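PDB 2I6X: hydrolase, haloacid dehalogenase-like family from Porphyromonas gingivalis, which probably works as a hydrolase of the haloacid dehalogenase superfamily, although its natural substrate is not established. Local coordinates for residues Ile5-Phe10 and Asp104-Leu109; Ile31-Ile36 and Lys72-Gln77; Gln78-Leu83 and Asn114-Asp119; Ser100-Tyr105 and Phe136-Tyr141. One frame throughout, in Å; residues are numbered along the deposited sequence.

Contacts 1 and 4 lie in the core of this haloacid dehalogenase-like fold, contact 2 in the probable cap, and contact 3 joins the two. Contact 1 pairs strands 7-10 and 106-111 of the parallel sheet; contact 4, centred about 6 Å away and sharing D104 and Y105, runs from the end of helix 92-101 to the loop entering strand 139-142. Contacts 2 and 3, with centres about 12 Å apart, share helix 76-83. Contact 2 is nested in the loop closed by contact 1, about 38 Å away between centres, as fits a helical cap inserted after the first core strand. Contact 3 opens after contact 2 closes and reaches helix 115-121, probably one place where cap and core meet.

Contact 1 (Ile5-Phe10 and Asp104-Leu109); sequences IRNIVF and DYRLFL
Y105, just before strand 106-111, meets I8 of the neighbouring parallel strand 7-10 in the Rossmann-like core sheet of the haloacid dehalogenase fold. Four backbone hydrogen bonds join the pair, alternating in the way parallel strands require: R106 N to R6 O, I8 N to R106 O, F108 N to I8 O and F10 N to F108 O. Side chains of paired residues therefore project on the same face. On the face of I8, F10, L107 and L109, the I8 chain is extended at its end (chi2 151°) and lays CD1 over one face of the Y105 ring, 3.9 Å from the centroid, a CH-pi contact. The edge of that ring meets the backbone of I5 and R6, Y105 CE1 lying 3.2 Å from I5 O. I8 CD1 also touches L107 CD2 at 3.8 Å, I8 and L107 running side by side. F10 runs alongside L107 too, its CE2 4.2 Å from L107 CD2, while F108 O lies in the plane of the F10 ring at its edge. I98 and L101 of helix 92-101 and L207 of helix 200-207 also pack on this face.

The face of N7, V9, R106 and F108 is more polar at one end. N7 and R106 point the same way with amide and guanidinium planes 89° apart, but their polar ends are held by others, N7 ND2 by T170 and R106 NH2 by S163 O. The F108 edge points at one face of the guanidinium, CZ lying 3.4 Å above its plane, and also reaches N7 CB. V9 CG2 packs on F108 CB. At the far end, L109 CG lies anti to the backbone N, which brings CD1 to 3.3 Å from F10 O.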
# COMPACT_ATOMS: atom_id res chain seq x y z
N ILE A 5 -0.35 -9.54 -20.93
CA ILE A 5 -0.28 -9.51 -19.49
C ILE A 5 -0.85 -10.81 -18.92
O ILE A 5 -1.96 -11.22 -19.28
CB ILE A 5 -1.10 -8.28 -18.96
CG1 ILE A 5 -0.65 -6.95 -19.60
CG2 ILE A 5 -1.09 -8.21 -17.43
CD1 ILE A 5 0.75 -6.54 -19.32
N ARG A 6 -0.08 -11.46 -18.04
CA ARG A 6 -0.49 -12.64 -17.28
C ARG A 6 -0.69 -12.32 -15.78
O ARG A 6 -1.48 -12.99 -15.09
CB ARG A 6 0.55 -13.75 -17.40
CG ARG A 6 0.71 -14.36 -18.79
CD ARG A 6 1.16 -15.81 -18.66
NE ARG A 6 1.77 -16.36 -19.88
CZ ARG A 6 1.10 -16.77 -20.96
NH1 ARG A 6 -0.23 -16.70 -21.00
NH2 ARG A 6 1.76 -17.24 -22.01
N ASN A 7 0.04 -11.32 -15.28
CA ASN A 7 0.05 -10.96 -13.87
C ASN A 7 -0.25 -9.47 -13.71
O ASN A 7 0.13 -8.66 -14.56
CB ASN A 7 1.40 -11.28 -13.22
CG ASN A 7 2.07 -12.51 -13.81
OD1 ASN A 7 1.63 -13.64 -13.59
ND2 ASN A 7 3.13 -12.29 -14.57
N ILE A 8 -0.95 -9.11 -12.64
CA ILE A 8 -1.22 -7.73 -12.37
C ILE A 8 -0.90 -7.50 -10.91
O ILE A 8 -1.33 -8.28 -10.06
CB ILE A 8 -2.71 -7.33 -12.66
CG1 ILE A 8 -3.15 -7.74 -14.07
CG2 ILE A 8 -2.93 -5.83 -12.46
CD1 ILE A 8 -4.62 -8.02 -14.15
N VAL A 9 -0.16 -6.43 -10.62
CA VAL A 9 0.27 -6.07 -9.27
C VAL A 9 -0.30 -4.70 -8.97
O VAL A 9 -0.18 -3.79 -9.77
CB VAL A 9 1.84 -5.98 -9.18
CG1 VAL A 9 2.28 -5.51 -7.77
CG2 VAL A 9 2.48 -7.31 -9.53
N PHE A 10 -0.93 -4.56 -7.80
CA PHE A 10 -1.56 -3.32 -7.40
C PHE A 10 -0.88 -2.77 -6.18
O PHE A 10 -0.48 -3.53 -5.29
CB PHE A 10 -3.02 -3.59 -7.01
CG PHE A 10 -3.87 -4.07 -8.14
CD1 PHE A 10 -4.67 -3.18 -8.87
CD2 PHE A 10 -3.91 -5.42 -8.48
CE1 PHE A 10 -5.47 -3.63 -9.91
CE2 PHE A 10 -4.68 -5.87 -9.52
CZ PHE A 10 -5.47 -4.97 -10.24
N ASP A 104 -8.62 -15.10 -14.55
CA ASP A 104 -7.88 -14.91 -15.80
C ASP A 104 -6.43 -14.46 -15.59
O ASP A 104 -5.64 -14.49 -16.51
CB ASP A 104 -8.60 -13.90 -16.71
CG ASP A 104 -9.96 -14.41 -17.23
OD1 ASP A 104 -10.05 -14.74 -18.42
OD2 ASP A 104 -10.94 -14.47 -16.46
N TYR A 105 -6.11 -14.02 -14.39
CA TYR A 105 -4.82 -13.42 -14.09
C TYR A 105 -4.38 -13.86 -12.73
O TYR A 105 -5.22 -14.20 -11.86
CB TYR A 105 -4.90 -11.87 -14.10
CG TYR A 105 -5.28 -11.31 -15.44
CD1 TYR A 105 -4.31 -11.14 -16.44
CD2 TYR A 105 -6.61 -10.98 -15.73
CE1 TYR A 105 -4.65 -10.66 -17.69
CE2 TYR A 105 -6.98 -10.50 -17.00
CZ TYR A 105 -5.99 -10.35 -17.98
OH TYR A 105 -6.34 -9.88 -19.24
N ARG A 106 -3.07 -13.84 -12.54
CA ARG A 106 -2.49 -13.89 -11.24
C ARG A 106 -2.40 -12.46 -10.70
O ARG A 106 -1.91 -11.56 -11.39
CB ARG A 106 -1.13 -14.57 -11.33
CG ARG A 106 -1.25 -16.04 -11.64
CD ARG A 106 0.10 -16.70 -11.63
NE ARG A 106 0.65 -16.88 -10.29
CZ ARG A 106 1.95 -16.85 -10.00
NH1 ARG A 106 2.85 -16.61 -10.96
NH2 ARG A 106 2.35 -17.02 -8.74
N LEU A 107 -2.89 -12.25 -9.48
CA LEU A 107 -3.07 -10.93 -8.90
C LEU A 107 -2.25 -10.82 -7.65
O LEU A 107 -2.25 -11.72 -6.81
CB LEU A 107 -4.54 -10.69 -8.56
CG LEU A 107 -5.51 -10.80 -9.73
CD1 LEU A 107 -6.93 -10.60 -9.26
CD2 LEU A 107 -5.14 -9.82 -10.87
N PHE A 108 -1.55 -9.70 -7.51
CA PHE A 108 -0.66 -9.46 -6.40
C PHE A 108 -0.83 -8.04 -5.87
O PHE A 108 -1.22 -7.15 -6.61
CB PHE A 108 0.78 -9.72 -6.84
CG PHE A 108 0.98 -11.09 -7.41
CD1 PHE A 108 1.21 -12.18 -6.56
CD2 PHE A 108 0.88 -11.30 -8.78
CE1 PHE A 108 1.36 -13.46 -7.09
CE2 PHE A 108 1.06 -12.58 -9.31
CZ PHE A 108 1.29 -13.65 -8.46
N LEU A 109 -0.57 -7.86 -4.58
CA LEU A 109 -0.47 -6.53 -4.00
C LEU A 109 0.99 -6.25 -3.62
O LEU A 109 1.66 -7.08 -3.00
CB LEU A 109 -1.39 -6.40 -2.78
CG LEU A 109 -1.58 -4.99 -2.19
CD1 LEU A 109 -2.68 -4.20 -2.90
CD2 LEU A 109 -1.83 -5.05 -0.66

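Contact 2 (Ile31-Ile36 and Lys72-Gln77); sequences IGVADI and KELTYQ
L74, just before helix 76-83, packs on I31 and V33 in the turn that follows helix 21-30, and its side chain can be followed outward atom by atom. From CB, which leaves its backbone in the direction of segment 31-36, CG swings to lie beside the backbone N (chi1 -51°), and the two methyls then part. CD1 meets V33 CG2 at 4.1 Å, the two side chains crossing at a slant. CD2 goes to I31, touching CB at 4.1 Å and sitting 3.4 Å from the I31 carbonyl O. L66 and V79 add further apolar cover to the leucine.

K72 takes the outer flank: its CD lies 3.9 Å from I31 O and its NZ 4.0 Å from G32 CA, near a helix C-terminus, where a positive charge would probably be favourable. Beyond L74 the chain enters helix 76-83 through a capping box, T75 OG1 capping Q78 N while Q78 OE1 accepts from T75 N. On the other side, helix 21-30 stops in a Schellman motif, with G32 as its positive-phi C-prime residue and the bonds V33 N to F28 O and G32 N to K29 O.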
# COMPACT_ATOMS: atom_id res chain seq x y z
N ILE A 31 -3.09 14.66 18.84
CA ILE A 31 -2.44 13.87 19.89
C ILE A 31 -0.99 14.25 20.19
O ILE A 31 -0.23 13.44 20.73
CB ILE A 31 -2.52 12.35 19.64
CG1 ILE A 31 -1.93 11.99 18.27
CG2 ILE A 31 -3.96 11.87 19.84
CD1 ILE A 31 -1.81 10.46 17.98
N GLY A 32 -0.62 15.49 19.84
CA GLY A 32 0.68 16.05 20.23
C GLY A 32 1.86 15.84 19.29
O GLY A 32 2.96 16.33 19.56
N VAL A 33 1.65 15.11 18.20
CA VAL A 33 2.72 14.94 17.21
C VAL A 33 2.75 16.19 16.30
O VAL A 33 2.19 16.20 15.20
CB VAL A 33 2.59 13.64 16.40
CG1 VAL A 33 3.88 13.38 15.62
CG2 VAL A 33 2.30 12.46 17.30
N ALA A 34 3.41 17.23 16.80
CA ALA A 34 3.33 18.57 16.23
C ALA A 34 4.16 18.77 14.95
O ALA A 34 3.76 19.53 14.05
CB ALA A 34 3.73 19.61 17.30
N ASP A 35 5.30 18.10 14.88
CA ASP A 35 6.18 18.17 13.72
C ASP A 35 5.82 17.06 12.72
O ASP A 35 6.66 16.62 11.93
CB ASP A 35 7.64 18.08 14.16
CG ASP A 35 8.16 19.38 14.74
OD1 ASP A 35 8.27 20.39 14.00
OD2 ASP A 35 8.47 19.39 15.95
N ILE A 36 4.57 16.61 12.77
CA ILE A 36 4.11 15.48 11.94
C ILE A 36 4.28 15.68 10.44
O ILE A 36 4.65 14.74 9.73
CB ILE A 36 2.63 15.05 12.24
CG1 ILE A 36 2.26 13.81 11.41
CG2 ILE A 36 1.63 16.20 12.05
CD1 ILE A 36 3.00 12.53 11.83
N LYS A 72 5.25 12.54 25.35
CA LYS A 72 3.87 12.21 25.69
C LYS A 72 3.60 10.77 25.29
O LYS A 72 3.95 10.37 24.19
CB LYS A 72 2.90 13.15 24.95
CG LYS A 72 1.51 13.30 25.57
CD LYS A 72 0.54 13.85 24.54
CE LYS A 72 -0.18 15.11 25.05
NZ LYS A 72 -0.77 15.89 23.91
N GLU A 73 2.98 10.01 26.19
CA GLU A 73 2.67 8.61 25.95
C GLU A 73 1.47 8.46 25.02
O GLU A 73 0.39 9.00 25.29
CB GLU A 73 2.46 7.89 27.30
CG GLU A 73 1.26 6.94 27.38
CD GLU A 73 1.63 5.49 27.17
OE1 GLU A 73 2.81 5.12 27.42
OE2 GLU A 73 0.72 4.71 26.76
N LEU A 74 1.68 7.73 23.92
CA LEU A 74 0.65 7.40 22.96
C LEU A 74 0.39 5.91 23.01
O LEU A 74 1.30 5.10 23.12
CB LEU A 74 1.07 7.79 21.53
CG LEU A 74 1.54 9.25 21.40
CD1 LEU A 74 2.27 9.48 20.10
CD2 LEU A 74 0.39 10.24 21.57
N THR A 75 -0.89 5.57 22.92
CA THR A 75 -1.37 4.21 22.91
C THR A 75 -1.50 3.70 21.47
O THR A 75 -1.53 4.49 20.50
CB THR A 75 -2.78 4.15 23.57
OG1 THR A 75 -3.72 4.81 22.72
CG2 THR A 75 -2.77 4.86 24.89
N TYR A 76 -1.57 2.38 21.32
CA TYR A 76 -1.88 1.78 20.05
C TYR A 76 -3.09 2.48 19.38
O TYR A 76 -3.00 2.92 18.22
CB TYR A 76 -2.18 0.28 20.22
CG TYR A 76 -2.53 -0.39 18.91
CD1 TYR A 76 -1.54 -1.02 18.14
CD2 TYR A 76 -3.83 -0.36 18.42
CE1 TYR A 76 -1.86 -1.63 16.91
CE2 TYR A 76 -4.16 -0.95 17.21
CZ TYR A 76 -3.17 -1.58 16.46
OH TYR A 76 -3.53 -2.15 15.28
N GLN A 77 -4.18 2.59 20.15
CA GLN A 77 -5.46 3.06 19.66
C GLN A 77 -5.35 4.48 19.12
O GLN A 77 -5.91 4.80 18.08
CB GLN A 77 -6.52 2.91 20.76
CG GLN A 77 -7.94 3.23 20.35
CD GLN A 77 -8.25 4.71 20.49
OE1 GLN A 77 -7.84 5.35 21.48
NE2 GLN A 77 -8.96 5.28 19.51

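Contact 3 (Gln78-Leu83 and Asn114-Asp119); sequences QVYDAL and NPYVLD
Y116 drives its ring against the helix that carries V79, Y80 and L83, and the side-chain torsions decide how the two helices fit. Their short axes cross at -80° and approach to 9.7 Å. Y116 CG sits beside its backbone N (chi1 -55°), which sends the ring across the gap rather than along its own helix. Three residues of helix 76-83 meet it within the segment. L83 CD2 touches Y116 CD2 at 3.6 Å, the two side chains crossing at about a right angle; V79 CG1 comes against the phenol end, 3.7 Å from Y116 CZ; and Y80 CB touches Y116 CD1 at 3.7 Å. Y80 CG lies anti to its own N, and the ring runs past Y116 in the opposite direction, with CE1 3.6 Å from Y116 O. The torsions of L83 stray from the staggered minima (chi2 -8°), a departure that may reflect tight packing or the limits of the model.

N114 is the N-cap of helix 115-121, with CG held in the crowded position between backbone N and carbonyl carbon. From there its OD1 accepts from V117 N at 3.0 Å, with the donor above the amide plane and not on a lone pair, while ND2 turns toward L83 CG. This cap orders the start of the helix and so probably helps place Y116. L52 packs on N114 and Y116, E59 takes a weak hydrogen bond from the Y116 hydroxyl, and Y76 meets the Y116 ring. The ring packing within the two segments is thus apolar, and the bond from Y76 OH to D119 OD2 adds a directed link beside it between a helix of the probable cap and helix 115-121.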
# COMPACT_ATOMS: atom_id res chain seq x y z
N GLN A 78 -4.61 5.32 19.83
CA GLN A 78 -4.40 6.72 19.40
C GLN A 78 -3.69 6.86 18.08
O GLN A 78 -4.04 7.73 17.29
CB GLN A 78 -3.61 7.49 20.46
CG GLN A 78 -4.44 7.90 21.65
CD GLN A 78 -3.57 8.54 22.73
OE1 GLN A 78 -2.52 8.01 23.12
NE2 GLN A 78 -4.01 9.69 23.23
N VAL A 79 -2.67 6.04 17.85
CA VAL A 79 -1.86 6.16 16.65
C VAL A 79 -2.60 5.52 15.52
O VAL A 79 -2.65 6.06 14.41
CB VAL A 79 -0.43 5.51 16.81
CG1 VAL A 79 0.35 5.56 15.48
CG2 VAL A 79 0.34 6.21 17.91
N TYR A 80 -3.13 4.34 15.79
CA TYR A 80 -4.01 3.64 14.86
C TYR A 80 -5.10 4.59 14.30
O TYR A 80 -5.27 4.72 13.09
CB TYR A 80 -4.68 2.47 15.58
CG TYR A 80 -5.70 1.77 14.74
CD1 TYR A 80 -5.36 0.66 13.98
CD2 TYR A 80 -7.03 2.23 14.68
CE1 TYR A 80 -6.30 0.00 13.19
CE2 TYR A 80 -7.98 1.60 13.88
CZ TYR A 80 -7.59 0.47 13.13
OH TYR A 80 -8.50 -0.19 12.33
N ASP A 81 -5.83 5.24 15.20
CA ASP A 81 -6.85 6.22 14.85
C ASP A 81 -6.35 7.40 13.98
O ASP A 81 -7.04 7.84 13.06
CB ASP A 81 -7.49 6.75 16.13
CG ASP A 81 -8.49 7.84 15.86
OD1 ASP A 81 -9.63 7.54 15.48
OD2 ASP A 81 -8.12 9.02 16.05
N ALA A 82 -5.16 7.92 14.30
CA ALA A 82 -4.56 8.98 13.49
C ALA A 82 -4.10 8.50 12.12
O ALA A 82 -4.32 9.17 11.11
CB ALA A 82 -3.41 9.64 14.24
N LEU A 83 -3.44 7.34 12.07
CA LEU A 83 -3.01 6.80 10.79
C LEU A 83 -4.23 6.49 9.91
O LEU A 83 -4.23 6.75 8.71
CB LEU A 83 -2.13 5.56 10.99
CG LEU A 83 -0.64 5.55 10.59
CD1 LEU A 83 -0.09 6.77 9.80
CD2 LEU A 83 0.24 5.21 11.76
N ASN A 114 1.85 -0.14 6.93
CA ASN A 114 2.27 -0.27 8.29
C ASN A 114 1.37 -1.32 8.93
O ASN A 114 0.36 -1.68 8.35
CB ASN A 114 2.17 1.08 8.95
CG ASN A 114 0.79 1.65 8.87
OD1 ASN A 114 -0.13 1.20 9.58
ND2 ASN A 114 0.61 2.62 7.99
N PRO A 115 1.75 -1.86 10.11
CA PRO A 115 0.92 -2.85 10.84
C PRO A 115 -0.53 -2.45 11.16
O PRO A 115 -1.38 -3.34 11.25
CB PRO A 115 1.68 -3.04 12.16
CG PRO A 115 3.03 -2.66 11.86
CD PRO A 115 3.02 -1.61 10.80
N TYR A 116 -0.79 -1.15 11.36
CA TYR A 116 -2.13 -0.65 11.69
C TYR A 116 -3.07 -0.85 10.51
O TYR A 116 -4.16 -1.40 10.67
CB TYR A 116 -2.10 0.84 12.06
CG TYR A 116 -1.15 1.22 13.16
CD1 TYR A 116 -1.48 1.00 14.50
CD2 TYR A 116 0.09 1.80 12.87
CE1 TYR A 116 -0.59 1.35 15.52
CE2 TYR A 116 0.97 2.15 13.88
CZ TYR A 116 0.63 1.92 15.19
OH TYR A 116 1.51 2.28 16.18
N VAL A 117 -2.65 -0.42 9.33
CA VAL A 117 -3.48 -0.56 8.14
C VAL A 117 -3.71 -2.04 7.86
O VAL A 117 -4.80 -2.46 7.51
CB VAL A 117 -2.87 0.21 6.92
CG1 VAL A 117 -3.65 -0.09 5.63
CG2 VAL A 117 -2.91 1.70 7.20
N LEU A 118 -2.66 -2.83 8.06
CA LEU A 118 -2.75 -4.27 7.90
C LEU A 118 -3.71 -4.92 8.90
O LEU A 118 -4.45 -5.83 8.52
CB LEU A 118 -1.37 -4.91 7.98
CG LEU A 118 -0.55 -4.85 6.70
CD1 LEU A 118 0.75 -5.64 6.92
CD2 LEU A 118 -1.36 -5.40 5.51
N ASP A 119 -3.70 -4.47 10.16
CA ASP A 119 -4.70 -4.91 11.11
C ASP A 119 -6.12 -4.61 10.58
O ASP A 119 -7.01 -5.46 10.68
CB ASP A 119 -4.45 -4.30 12.51
CG ASP A 119 -3.21 -4.91 13.25
OD1 ASP A 119 -2.57 -5.87 12.74
OD2 ASP A 119 -2.85 -4.41 14.35

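Contact 4 (Ser100-Tyr105 and Phe136-Tyr141); sequences SLRPDY and FFDKVY
R102 reaches over the backbone of F136 and F137 to D138, and the contact falls into a close-packed half and a watery half. The close half is the flat guanidinium lying on a peptide: F137 C is 3.1 Å from its plane on one face, toward the rim. Bends at chi2 and chi3 (90° and 103°) turn the arginine chain so that NE and the NH groups arrive here, and NH2 goes on to hydrogen-bond S135 O. F136 and F137 are buried; F137 packs on L109 and F10 of the core sheet, and F136 meets F95.

At the edge of the guanidinium, in its plane, R102 NH1 pairs with D138 OD1 at 2.7 Å, but the carboxylate stands 83° from the guanidinium plane and the hydrogen bond is weak. The other oxygen, D138 OD2, accepts from L107 N. Y105 O comes no nearer than 4.1 Å to D138 OD2, and a water between them can donate to both, 2.7 Å from each, though probably not to all its neighbours at once. The pairing across the loops is therefore a salt bridge resting probably more on charge than on direction, while the bond from L107 N to OD2 helps to hold the carboxylate.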
# COMPACT_ATOMS: atom_id res chain seq x y z
N SER A 100 -13.17 -9.86 -10.22
CA SER A 100 -13.51 -10.39 -11.54
C SER A 100 -12.28 -10.82 -12.33
O SER A 100 -12.38 -11.60 -13.26
CB SER A 100 -14.33 -9.38 -12.35
OG SER A 100 -13.54 -8.29 -12.79
N LEU A 101 -11.11 -10.30 -11.95
CA LEU A 101 -9.89 -10.58 -12.69
C LEU A 101 -9.27 -11.91 -12.30
O LEU A 101 -8.42 -12.41 -13.02
CB LEU A 101 -8.89 -9.46 -12.47
CG LEU A 101 -9.20 -8.11 -13.12
CD1 LEU A 101 -8.06 -7.16 -12.82
CD2 LEU A 101 -9.37 -8.27 -14.61
N ARG A 102 -9.68 -12.48 -11.17
CA ARG A 102 -8.92 -13.60 -10.58
C ARG A 102 -8.86 -14.88 -11.41
O ARG A 102 -7.82 -15.55 -11.42
CB ARG A 102 -9.35 -13.94 -9.15
CG ARG A 102 -8.35 -14.90 -8.45
CD ARG A 102 -7.23 -14.18 -7.68
NE ARG A 102 -7.53 -14.21 -6.25
CZ ARG A 102 -6.82 -14.87 -5.34
NH1 ARG A 102 -5.73 -15.53 -5.69
NH2 ARG A 102 -7.19 -14.85 -4.06
N PRO A 103 -9.95 -15.24 -12.08
CA PRO A 103 -9.77 -16.46 -12.85
C PRO A 103 -8.84 -16.31 -14.07
O PRO A 103 -8.34 -17.32 -14.56
CB PRO A 103 -11.20 -16.80 -13.30
CG PRO A 103 -12.10 -15.97 -12.44
CD PRO A 103 -11.32 -14.73 -12.17
N ASP A 104 -8.62 -15.10 -14.55
CA ASP A 104 -7.88 -14.91 -15.80
C ASP A 104 -6.43 -14.46 -15.59
O ASP A 104 -5.64 -14.49 -16.51
CB ASP A 104 -8.60 -13.90 -16.71
CG ASP A 104 -9.96 -14.41 -17.23
OD1 ASP A 104 -10.05 -14.74 -18.42
OD2 ASP A 104 -10.94 -14.47 -16.46
N TYR A 105 -6.11 -14.02 -14.39
CA TYR A 105 -4.82 -13.42 -14.09
C TYR A 105 -4.38 -13.86 -12.73
O TYR A 105 -5.22 -14.20 -11.86
CB TYR A 105 -4.90 -11.87 -14.10
CG TYR A 105 -5.28 -11.31 -15.44
CD1 TYR A 105 -4.31 -11.14 -16.44
CD2 TYR A 105 -6.61 -10.98 -15.73
CE1 TYR A 105 -4.65 -10.66 -17.69
CE2 TYR A 105 -6.98 -10.50 -17.00
CZ TYR A 105 -5.99 -10.35 -17.98
OH TYR A 105 -6.34 -9.88 -19.24
N PHE A 136 -8.19 -11.22 -2.09
CA PHE A 136 -8.28 -10.77 -3.49
C PHE A 136 -7.02 -11.11 -4.29
O PHE A 136 -7.01 -11.01 -5.51
CB PHE A 136 -8.56 -9.27 -3.59
CG PHE A 136 -9.90 -8.86 -3.07
CD1 PHE A 136 -11.01 -8.81 -3.92
CD2 PHE A 136 -10.07 -8.51 -1.74
CE1 PHE A 136 -12.28 -8.43 -3.41
CE2 PHE A 136 -11.31 -8.13 -1.24
CZ PHE A 136 -12.42 -8.08 -2.08
N PHE A 137 -5.95 -11.49 -3.60
CA PHE A 137 -4.68 -11.66 -4.29
C PHE A 137 -4.16 -13.06 -4.14
O PHE A 137 -4.52 -13.77 -3.18
CB PHE A 137 -3.67 -10.62 -3.77
CG PHE A 137 -4.22 -9.22 -3.82
CD1 PHE A 137 -4.23 -8.50 -5.01
CD2 PHE A 137 -4.79 -8.64 -2.70
CE1 PHE A 137 -4.77 -7.23 -5.08
CE2 PHE A 137 -5.32 -7.35 -2.77
CZ PHE A 137 -5.31 -6.66 -3.96
N ASP A 138 -3.35 -13.48 -5.10
CA ASP A 138 -2.65 -14.73 -4.95
C ASP A 138 -1.67 -14.58 -3.80
O ASP A 138 -1.53 -15.48 -2.97
CB ASP A 138 -2.02 -15.17 -6.26
CG ASP A 138 -3.08 -15.56 -7.29
OD1 ASP A 138 -3.74 -16.60 -7.11
OD2 ASP A 138 -3.29 -14.80 -8.25
N LYS A 139 -1.05 -13.41 -3.72
CA LYS A 139 -0.23 -13.03 -2.58
C LYS A 139 -0.11 -11.52 -2.34
O LYS A 139 -0.08 -10.73 -3.28
CB LYS A 139 1.16 -13.67 -2.66
CG LYS A 139 1.95 -13.59 -1.37
CD LYS A 139 2.82 -14.82 -1.18
CE LYS A 139 3.62 -14.75 0.10
NZ LYS A 139 4.67 -15.86 0.16
N VAL A 140 -0.03 -11.17 -1.06
CA VAL A 140 0.22 -9.83 -0.57
C VAL A 140 1.69 -9.64 -0.17
O VAL A 140 2.24 -10.38 0.66
CB VAL A 140 -0.74 -9.50 0.60
CG1 VAL A 140 -0.40 -8.16 1.25
CG2 VAL A 140 -2.19 -9.48 0.08
N TYR A 141 2.31 -8.65 -0.81
CA TYR A 141 3.66 -8.24 -0.51
C TYR A 141 3.62 -6.89 0.21
O TYR A 141 3.40 -5.82 -0.40
CB TYR A 141 4.53 -8.24 -1.78
CG TYR A 141 4.64 -9.64 -2.41
CD1 TYR A 141 5.51 -10.61 -1.87
CD2 TYR A 141 3.86 -10.00 -3.53
CE1 TYR A 141 5.59 -11.89 -2.44
CE2 TYR A 141 3.95 -11.27 -4.11
CZ TYR A 141 4.80 -12.21 -3.56
OH TYR A 141 4.85 -13.47 -4.15
O HOH W 1 -5.37 -15.75 -9.68